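Local coordinates for protein prefoldin beta subunit 1 (Thermococcus sp., PDB 2ZQM) that acts as an ATP-independent molecular chaperone that stabilizes a range of proteins and seems to serve in archaeal de novo protein folding, at residues Gln9-Gln14 with Lys101-Gln106; Glu16-Gln21 with Lys94-Lys99; Val55-Gly60 with Val72-Glu77. All coordinates share one frame; numbering follows the deposited sequence.

Contact 1: residues Gln9-Gln14 with Lys101-Gln106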
loop_
_atom_site.group_PDB
_atom_site.type_symbol
_atom_site.label_atom_id
_atom_site.label_comp_id
_atom_site.label_asym_id
_atom_site.label_seq_id
_atom_site.Cartn_x
_atom_site.Cartn_y
_atom_site.Cartn_z
ATOM N N GLN A 9 -16.318 -29.151 19.551
ATOM C CA GLN A 9 -15.094 -28.352 19.504
ATOM C C GLN A 9 -14.716 -28.153 18.040
ATOM O O GLN A 9 -14.162 -27.124 17.662
ATOM C CB GLN A 9 -13.966 -29.074 20.237
ATOM C CG GLN A 9 -14.170 -29.115 21.724
ATOM C CD GLN A 9 -13.599 -27.902 22.413
ATOM O OE1 GLN A 9 -13.725 -26.776 21.926
ATOM N NE2 GLN A 9 -12.969 -28.124 23.564
ATOM N N ALA A 10 -15.029 -29.156 17.225
ATOM C CA ALA A 10 -14.749 -29.107 15.795
ATOM C C ALA A 10 -15.682 -28.082 15.146
ATOM O O ALA A 10 -15.282 -27.323 14.266
ATOM C CB ALA A 10 -14.974 -30.479 15.180
ATOM N N MET A 11 -16.940 -28.076 15.570
ATOM C CA MET A 11 -17.896 -27.124 15.038
ATOM C C MET A 11 -17.450 -25.712 15.414
ATOM O O MET A 11 -17.548 -24.783 14.615
ATOM C CB MET A 11 -19.279 -27.392 15.628
ATOM C CG MET A 11 -19.787 -28.811 15.431
ATOM S SD MET A 11 -21.408 -29.006 16.241
ATOM C CE MET A 11 -22.442 -28.689 14.869
ATOM N N LEU A 12 -16.975 -25.545 16.642
ATOM C CA LEU A 12 -16.528 -24.219 17.071
ATOM C C LEU A 12 -15.354 -23.747 16.209
ATOM O O LEU A 12 -15.251 -22.562 15.869
ATOM C CB LEU A 12 -16.138 -24.248 18.555
ATOM C CG LEU A 12 -17.381 -24.337 19.456
ATOM C CD1 LEU A 12 -16.992 -24.753 20.870
ATOM C CD2 LEU A 12 -18.092 -22.994 19.456
ATOM N N GLY A 13 -14.479 -24.682 15.848
ATOM C CA GLY A 13 -13.333 -24.345 15.019
ATOM C C GLY A 13 -13.798 -23.963 13.628
ATOM O O GLY A 13 -13.316 -22.990 13.058
ATOM N N GLN A 14 -14.749 -24.715 13.080
ATOM C CA GLN A 14 -15.244 -24.414 11.741
ATOM C C GLN A 14 -15.989 -23.085 11.756
ATOM O O GLN A 14 -15.928 -22.333 10.787
ATOM C CB GLN A 14 -16.152 -25.547 11.236
ATOM C CG GLN A 14 -16.679 -25.363 9.791
ATOM C CD GLN A 14 -15.564 -25.250 8.743
ATOM O OE1 GLN A 14 -14.569 -25.971 8.802
ATOM N NE2 GLN A 14 -15.742 -24.352 7.771
ATOM N N LYS A 101 -25.238 -19.102 10.685
ATOM C CA LYS A 101 -26.493 -19.173 11.438
ATOM C C LYS A 101 -26.800 -20.627 11.797
ATOM O O LYS A 101 -27.080 -20.960 12.951
ATOM C CB LYS A 101 -27.636 -18.601 10.591
ATOM C CG LYS A 101 -29.027 -18.767 11.195
ATOM C CD LYS A 101 -30.095 -18.149 10.287
ATOM C CE LYS A 101 -31.505 -18.372 10.832
ATOM N NZ LYS A 101 -32.575 -17.779 9.969
ATOM N N GLU A 102 -26.748 -21.494 10.797
ATOM C CA GLU A 102 -27.029 -22.898 11.016
ATOM C C GLU A 102 -26.016 -23.585 11.928
ATOM O O GLU A 102 -26.390 -24.393 12.777
ATOM C CB GLU A 102 -27.112 -23.615 9.675
ATOM C CG GLU A 102 -28.353 -23.233 8.876
ATOM C CD GLU A 102 -28.392 -23.888 7.514
ATOM O OE1 GLU A 102 -27.716 -24.928 7.338
ATOM O OE2 GLU A 102 -29.105 -23.372 6.623
ATOM N N LEU A 103 -24.736 -23.269 11.778
ATOM C CA LEU A 103 -23.743 -23.912 12.628
ATOM C C LEU A 103 -23.842 -23.391 14.065
ATOM O O LEU A 103 -23.635 -24.138 15.022
ATOM C CB LEU A 103 -22.329 -23.690 12.069
ATOM C CG LEU A 103 -21.179 -24.400 12.796
ATOM C CD1 LEU A 103 -21.440 -25.899 12.911
ATOM C CD2 LEU A 103 -19.883 -24.140 12.026
ATOM N N THR A 104 -24.162 -22.114 14.225
ATOM C CA THR A 104 -24.304 -21.557 15.565
ATOM C C THR A 104 -25.467 -22.253 16.275
ATOM O O THR A 104 -25.392 -22.556 17.466
ATOM C CB THR A 104 -24.576 -20.044 15.513
ATOM O OG1 THR A 104 -23.422 -19.375 14.988
ATOM C CG2 THR A 104 -24.869 -19.501 16.913
ATOM N N ALA A 105 -26.537 -22.514 15.534
ATOM C CA ALA A 105 -27.710 -23.171 16.098
ATOM C C ALA A 105 -27.387 -24.605 16.503
ATOM O O ALA A 105 -27.855 -25.083 17.540
ATOM C CB ALA A 105 -28.844 -23.153 15.098
ATOM N N GLN A 106 -26.579 -25.291 15.699
ATOM C CA GLN A 106 -26.218 -26.670 16.011
ATOM C C GLN A 106 -25.365 -26.732 17.271
ATOM O O GLN A 106 -25.540 -27.618 18.106
ATOM C CB GLN A 106 -25.460 -27.310 14.853
ATOM C CG GLN A 106 -26.206 -27.272 13.543
ATOM C CD GLN A 106 -25.380 -27.810 12.395
ATOM O OE1 GLN A 106 -25.556 -27.397 11.250
ATOM N NE2 GLN A 106 -24.480 -28.744 12.690
#

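Contact 2: residues Glu16-Gln21 with Lys94-Lys99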
loop_
_atom_site.group_PDB
_atom_site.type_symbol
_atom_site.label_atom_id
_atom_site.label_comp_id
_atom_site.label_asym_id
_atom_site.label_seq_id
_atom_site.Cartn_x
_atom_site.Cartn_y
_atom_site.Cartn_z
ATOM N N GLU A 16 -15.272 -20.492 13.492
ATOM C CA GLU A 16 -14.243 -19.463 13.393
ATOM C C GLU A 16 -13.664 -19.395 11.970
ATOM O O GLU A 16 -13.327 -18.316 11.491
ATOM C CB GLU A 16 -13.122 -19.746 14.397
ATOM C CG GLU A 16 -11.939 -18.798 14.276
ATOM C CD GLU A 16 -10.910 -19.013 15.372
ATOM O OE1 GLU A 16 -11.184 -18.629 16.526
ATOM O OE2 GLU A 16 -9.834 -19.577 15.078
ATOM N N SER A 17 -13.532 -20.542 11.300
ATOM C CA SER A 17 -13.013 -20.545 9.931
ATOM C C SER A 17 -13.990 -19.805 9.017
ATOM O O SER A 17 -13.578 -19.032 8.148
ATOM C CB SER A 17 -12.813 -21.982 9.433
ATOM O OG SER A 17 -11.818 -22.650 10.209
ATOM N N TYR A 18 -15.283 -20.048 9.204
ATOM C CA TYR A 18 -16.298 -19.367 8.406
ATOM C C TYR A 18 -16.270 -17.864 8.676
ATOM O O TYR A 18 -16.466 -17.055 7.770
ATOM C CB TYR A 18 -17.700 -19.878 8.749
ATOM C CG TYR A 18 -18.080 -21.217 8.138
ATOM C CD1 TYR A 18 -17.698 -21.556 6.830
ATOM C CD2 TYR A 18 -18.920 -22.094 8.827
ATOM C CE1 TYR A 18 -18.160 -22.736 6.227
ATOM C CE2 TYR A 18 -19.388 -23.267 8.234
ATOM C CZ TYR A 18 -19.010 -23.582 6.941
ATOM O OH TYR A 18 -19.506 -24.736 6.369
ATOM N N GLN A 19 -16.056 -17.490 9.933
ATOM C CA GLN A 19 -16.019 -16.071 10.286
ATOM C C GLN A 19 -14.874 -15.379 9.578
ATOM O O GLN A 19 -15.034 -14.267 9.089
ATOM C CB GLN A 19 -15.888 -15.903 11.798
ATOM C CG GLN A 19 -17.198 -16.175 12.545
ATOM C CD GLN A 19 -16.990 -16.363 14.040
ATOM O OE1 GLN A 19 -17.941 -16.317 14.828
ATOM N NE2 GLN A 19 -15.746 -16.592 14.436
ATOM N N GLN A 20 -13.717 -16.036 9.523
ATOM C CA GLN A 20 -12.571 -15.455 8.844
ATOM C C GLN A 20 -12.868 -15.378 7.342
ATOM O O GLN A 20 -12.539 -14.390 6.686
ATOM C CB GLN A 20 -11.318 -16.291 9.103
ATOM C CG GLN A 20 -10.961 -16.415 10.591
ATOM C CD GLN A 20 -9.857 -17.423 10.849
ATOM O OE1 GLN A 20 -9.525 -18.229 9.983
ATOM N NE2 GLN A 20 -9.293 -17.393 12.053
ATOM N N GLN A 21 -13.494 -16.421 6.801
ATOM C CA GLN A 21 -13.846 -16.448 5.387
ATOM C C GLN A 21 -14.840 -15.318 5.067
ATOM O O GLN A 21 -14.720 -14.649 4.041
ATOM C CB GLN A 21 -14.435 -17.820 5.032
ATOM C CG GLN A 21 -13.391 -18.943 4.944
ATOM C CD GLN A 21 -14.005 -20.344 4.992
ATOM O OE1 GLN A 21 -15.176 -20.526 4.673
ATOM N NE2 GLN A 21 -13.207 -21.338 5.387
ATOM N N LYS A 94 -24.176 -13.995 1.576
ATOM C CA LYS A 94 -25.443 -14.523 2.077
ATOM C C LYS A 94 -25.293 -16.008 2.420
ATOM O O LYS A 94 -25.809 -16.473 3.431
ATOM C CB LYS A 94 -26.543 -14.332 1.034
ATOM N N LYS A 95 -24.591 -16.756 1.579
ATOM C CA LYS A 95 -24.378 -18.171 1.845
ATOM C C LYS A 95 -23.590 -18.356 3.140
ATOM O O LYS A 95 -23.878 -19.255 3.934
ATOM C CB LYS A 95 -23.595 -18.831 0.716
ATOM C CG LYS A 95 -24.424 -19.302 -0.460
ATOM C CD LYS A 95 -23.522 -20.032 -1.461
ATOM C CE LYS A 95 -24.229 -20.294 -2.767
ATOM N NZ LYS A 95 -23.331 -20.996 -3.717
ATOM N N LEU A 96 -22.582 -17.518 3.347
ATOM C CA LEU A 96 -21.770 -17.642 4.553
ATOM C C LEU A 96 -22.555 -17.291 5.800
ATOM O O LEU A 96 -22.403 -17.942 6.833
ATOM C CB LEU A 96 -20.517 -16.775 4.459
ATOM C CG LEU A 96 -19.297 -17.510 3.902
ATOM C CD1 LEU A 96 -18.222 -16.507 3.490
ATOM C CD2 LEU A 96 -18.789 -18.498 4.964
ATOM N N ASN A 97 -23.401 -16.271 5.707
ATOM C CA ASN A 97 -24.205 -15.886 6.855
ATOM C C ASN A 97 -25.146 -17.017 7.237
ATOM O O ASN A 97 -25.389 -17.255 8.418
ATOM C CB ASN A 97 -25.017 -14.625 6.557
ATOM C CG ASN A 97 -24.165 -13.378 6.562
ATOM O OD1 ASN A 97 -23.257 -13.246 7.376
ATOM N ND2 ASN A 97 -24.463 -12.447 5.667
ATOM N N GLU A 98 -25.678 -17.714 6.238
ATOM C CA GLU A 98 -26.592 -18.813 6.512
ATOM C C GLU A 98 -25.850 -19.985 7.141
ATOM O O GLU A 98 -26.374 -20.648 8.036
ATOM C CB GLU A 98 -27.296 -19.261 5.232
ATOM C CG GLU A 98 -28.313 -20.396 5.423
ATOM C CD GLU A 98 -29.388 -20.078 6.469
ATOM O OE1 GLU A 98 -29.893 -18.934 6.489
ATOM O OE2 GLU A 98 -29.736 -20.979 7.263
ATOM N N LYS A 99 -24.639 -20.261 6.678
ATOM C CA LYS A 99 -23.883 -21.363 7.273
ATOM C C LYS A 99 -23.536 -21.034 8.718
ATOM O O LYS A 99 -23.584 -21.910 9.589
ATOM C CB LYS A 99 -22.601 -21.632 6.493
ATOM C CG LYS A 99 -22.837 -22.155 5.087
ATOM C CD LYS A 99 -21.524 -22.235 4.343
ATOM C CE LYS A 99 -21.679 -22.906 3.003
ATOM N NZ LYS A 99 -20.346 -23.001 2.350
#

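Contact 3: residues Val55-Gly60 with Val72-Glu77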
loop_
_atom_site.group_PDB
_atom_site.type_symbol
_atom_site.label_atom_id
_atom_site.label_comp_id
_atom_site.label_asym_id
_atom_site.label_seq_id
_atom_site.Cartn_x
_atom_site.Cartn_y
_atom_site.Cartn_z
ATOM N N VAL A 55 -12.948 15.798 -24.417
ATOM C CA VAL A 55 -12.616 14.771 -23.436
ATOM C C VAL A 55 -11.392 13.960 -23.867
ATOM O O VAL A 55 -11.286 13.566 -25.023
ATOM C CB VAL A 55 -13.808 13.778 -23.217
ATOM C CG1 VAL A 55 -13.452 12.762 -22.138
ATOM C CG2 VAL A 55 -15.066 14.530 -22.823
ATOM N N TYR A 56 -10.470 13.724 -22.931
ATOM C CA TYR A 56 -9.273 12.912 -23.184
ATOM C C TYR A 56 -9.337 11.744 -22.207
ATOM O O TYR A 56 -9.945 11.847 -21.151
ATOM C CB TYR A 56 -7.980 13.698 -22.901
ATOM C CG TYR A 56 -7.713 14.831 -23.863
ATOM C CD1 TYR A 56 -6.892 14.653 -24.975
ATOM C CD2 TYR A 56 -8.326 16.072 -23.686
ATOM C CE1 TYR A 56 -6.690 15.690 -25.894
ATOM C CE2 TYR A 56 -8.134 17.107 -24.594
ATOM C CZ TYR A 56 -7.318 16.909 -25.696
ATOM O OH TYR A 56 -7.146 17.939 -26.596
ATOM N N LYS A 57 -8.707 10.632 -22.549
ATOM C CA LYS A 57 -8.704 9.496 -21.644
ATOM C C LYS A 57 -7.270 9.030 -21.467
ATOM O O LYS A 57 -6.422 9.278 -22.319
ATOM C CB LYS A 57 -9.566 8.346 -22.186
ATOM C CG LYS A 57 -9.116 7.787 -23.526
ATOM C CD LYS A 57 -9.908 6.530 -23.903
ATOM C CE LYS A 57 -9.636 5.386 -22.924
ATOM N NZ LYS A 57 -10.296 4.087 -23.323
ATOM N N THR A 58 -6.998 8.358 -20.357
ATOM C CA THR A 58 -5.654 7.870 -20.109
ATOM C C THR A 58 -5.566 6.408 -20.513
ATOM O O THR A 58 -6.509 5.638 -20.315
ATOM C CB THR A 58 -5.264 8.009 -18.617
ATOM O OG1 THR A 58 -6.241 7.350 -17.807
ATOM C CG2 THR A 58 -5.190 9.472 -18.210
ATOM N N VAL A 59 -4.442 6.042 -21.121
ATOM C CA VAL A 59 -4.191 4.662 -21.534
ATOM C C VAL A 59 -2.812 4.403 -20.955
ATOM O O VAL A 59 -1.789 4.699 -21.580
ATOM C CB VAL A 59 -4.152 4.523 -23.065
ATOM C CG1 VAL A 59 -3.851 3.065 -23.441
ATOM C CG2 VAL A 59 -5.492 4.970 -23.666
ATOM N N GLY A 60 -2.786 3.880 -19.740
ATOM C CA GLY A 60 -1.512 3.660 -19.086
ATOM C C GLY A 60 -0.938 5.034 -18.783
ATOM O O GLY A 60 -1.590 5.870 -18.161
ATOM N N VAL A 72 -18.670 7.882 -21.771
ATOM C CA VAL A 72 -19.895 7.488 -21.080
ATOM C C VAL A 72 -20.099 5.981 -21.279
ATOM O O VAL A 72 -20.334 5.254 -20.328
ATOM C CB VAL A 72 -21.109 8.276 -21.646
ATOM C CG1 VAL A 72 -22.451 7.623 -21.227
ATOM C CG2 VAL A 72 -21.056 9.711 -21.128
ATOM N N ALA A 73 -19.959 5.516 -22.515
ATOM C CA ALA A 73 -20.142 4.099 -22.815
ATOM C C ALA A 73 -19.169 3.223 -22.036
ATOM O O ALA A 73 -19.565 2.224 -21.451
ATOM C CB ALA A 73 -19.977 3.859 -24.310
ATOM N N GLU A 74 -17.895 3.606 -22.034
ATOM C CA GLU A 74 -16.884 2.839 -21.328
ATOM C C GLU A 74 -17.144 2.828 -19.821
ATOM O O GLU A 74 -16.857 1.840 -19.156
ATOM C CB GLU A 74 -15.490 3.397 -21.650
ATOM C CG GLU A 74 -15.058 3.114 -23.092
ATOM C CD GLU A 74 -13.705 3.709 -23.451
ATOM O OE1 GLU A 74 -12.733 3.470 -22.708
ATOM O OE2 GLU A 74 -13.610 4.408 -24.484
ATOM N N LEU A 75 -17.694 3.915 -19.286
ATOM C CA LEU A 75 -18.002 3.979 -17.860
ATOM C C LEU A 75 -19.222 3.104 -17.568
ATOM O O LEU A 75 -19.282 2.442 -16.542
ATOM C CB LEU A 75 -18.274 5.422 -17.422
ATOM C CG LEU A 75 -17.018 6.193 -17.010
ATOM C CD1 LEU A 75 -17.333 7.693 -16.956
ATOM C CD2 LEU A 75 -16.535 5.681 -15.672
ATOM N N LYS A 76 -20.203 3.107 -18.467
ATOM C CA LYS A 76 -21.378 2.256 -18.252
ATOM C C LYS A 76 -20.947 0.800 -18.200
ATOM O O LYS A 76 -21.445 0.008 -17.378
ATOM C CB LYS A 76 -22.397 2.437 -19.383
ATOM C CG LYS A 76 -23.155 3.750 -19.283
ATOM C CD LYS A 76 -24.062 3.970 -20.475
ATOM C CE LYS A 76 -25.005 5.154 -20.224
ATOM N NZ LYS A 76 -25.927 5.332 -21.384
ATOM N N GLU A 77 -20.019 0.440 -19.081
ATOM C CA GLU A 77 -19.540 -0.934 -19.103
ATOM C C GLU A 77 -18.807 -1.288 -17.811
ATOM O O GLU A 77 -18.965 -2.383 -17.274
ATOM C CB GLU A 77 -18.631 -1.153 -20.319
ATOM C CG GLU A 77 -19.426 -1.200 -21.615
ATOM C CD GLU A 77 -18.541 -1.222 -22.827
ATOM O OE1 GLU A 77 -17.416 -1.734 -22.708
ATOM O OE2 GLU A 77 -18.973 -0.741 -23.896
#

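Contact 1: residues Gln9-Gln14 with Lys101-Gln106
Met11 and Leu103 meet where the two long helices of the chain run side by side, and between them they account for most of the buried surface. The branches of Leu103 divide the work. CD1 lies along the Met11 side chain, 3.8 Å from Met11 CB and 3.6 Å from Met11 CE, touching it both near its root and at its end. CD2 reaches past to the backbone, 3.5 Å from Met11 O, and on to the next turn, where it rests 4.1 Å from Gln14 CB. The leucine tip is therefore lodged between residues three apart on the facing helix. Met11 leaves its backbone extended as far as the sulfur, then bends at chi3 (95°), which swings the methyl across to Leu103 CD1 on one hand and to Gln106 on the other. The Gln106 chain crosses that of Met11 at about a right angle, with its CB and amide beside the methyl; the modelled gap of 3.0 Å between Met11 CE and Gln106 NE2 is shorter than normal packing and is doubtful in detail. Gln14 turns its amide away and contributes mainly the aliphatic CB and CG. The packing is extended along the chain by Leu15 and Tyr18, which also touch Leu103, and by Ile107, which touches Met11. The short segments lie 10.0 Å apart, with 154° between their N-to-C directions. Met11, Leu15 and Tyr18 on helix 6-47 face Leu103 and Ile107 on helix 68-111, the alternating three- and four-residue spacing of a heptad seam in the antiparallel coiled coil of a prefoldin subunit.

Contact 2: residues Glu16-Gln21 with Lys94-Lys99
Gln21 OE1 accepts a hydrogen bond from a glycerol molecule, probably left from the crystallisation liquor, and lies 4.2 Å from Leu96 CD2 of the facing helix. The amide lies at the rim of an apolar centre made by Tyr18 and Leu96. Leu96 CD2 comes obliquely to the phenol ring, 3.7 Å from Tyr18 CD1, while its other methyl, CD1, sits 3.9 Å from Gln21 C, so the leucine fork bridges one turn of helix 6-47. Lys99 takes a face of the same ring. Its CB stands 4.3 Å from the centroid of the Tyr18 ring and 21° off the ring normal, a CH-pi contact displaced toward the rim. The lysine then runs extended, crossing the tyrosine at about a right angle, and lays CD 3.8 Å from Tyr18 OH; beyond this its NZ makes a weak hydrogen bond to glycerol. With CG beside the backbone N and anti to the carbonyl carbon (chi1 -78°), the Tyr18 ring is set alongside the facing helix, one face toward Lys99. An alanine here is likely to leave Leu96 CD2 without its aromatic partner and the Lys99 methylenes without the surface they rest on, opening a gap between the helices. The interface is apolar at its middle and polar at its margin, where the glycerol lies. The helix segments run 158° apart in direction, and the same seam carries on to both ends: Tyr18 also touches Leu100 of helix 68-111, and Leu96 also packs on Leu22 and Val25, the next inward-facing positions of helix 6-47.

Contact 3: residues Val55-Gly60 with Val72-Glu77
Lys57 NZ donates a hydrogen bond to Glu74 OE1 at 2.6 Å, a salt bridge that ties the beta hairpin of the prefoldin subunit to the start of its second coiled-coil helix. These two side chains make the whole contact between the segments. They cross at about a right angle, and the ammonium arrives at the syn lone pair of OE1, on the side of the other carboxylate oxygen. Glu74 reaches out extended from helix 68-111, whereas Lys57 has to turn twice: CG sits between the backbone N and the carbonyl carbon (chi1 61°), and a bend at chi3 (-65°) then carries CE and NZ toward the glutamate. Glu74 was modelled in two conformations, so the bridge describes one of them.

The ammonium has a second anionic mate, Glu45 OE2 of the third subunit, so it lies between two carboxylates of different chains and joins the hairpin to that subunit. Further out, strand 55-59 sets the lysine in place: its backbone pairs Lys57 with Val64 and Val55 with Thr66 of strand 62-66, the Lys57 side chain touches both Val64 and Thr66, and Val55, Tyr56 and Lys57 also pair antiparallel with a strand of the second subunit, which carries the sheet on across the interface. On the helix side, Val72 packs on Leu43 of helix 6-47, and Leu75 meets Leu62 of the second subunit. The bridge itself is lopsided: Glu74 OE2 lies 3.5 Å from Lys57 NZ, so within this carboxylate the ammonium is held chiefly by OE1.

Overall arrangement
Contact 1 and contact 2 are neighbouring layers of one helix-helix seam, their centres 10 Å apart, joined where Leu103 CD2 lies 3.9 Å from Tyr18 CD2. Contact 3 belongs to the other end of the subunit, on the opposite side of the chain's centre: its centre is 48 Å from that of contact 1 and 37 Å from that of contact 2, and even the nearest atoms of contacts 2 and 3 are about 23 Å apart. Helix 68-111 runs through all three. The hairpin end meets other subunits, whereas no other chain of the assembly touches contacts 1 and 2, consistent with the projecting coiled coils of prefoldin.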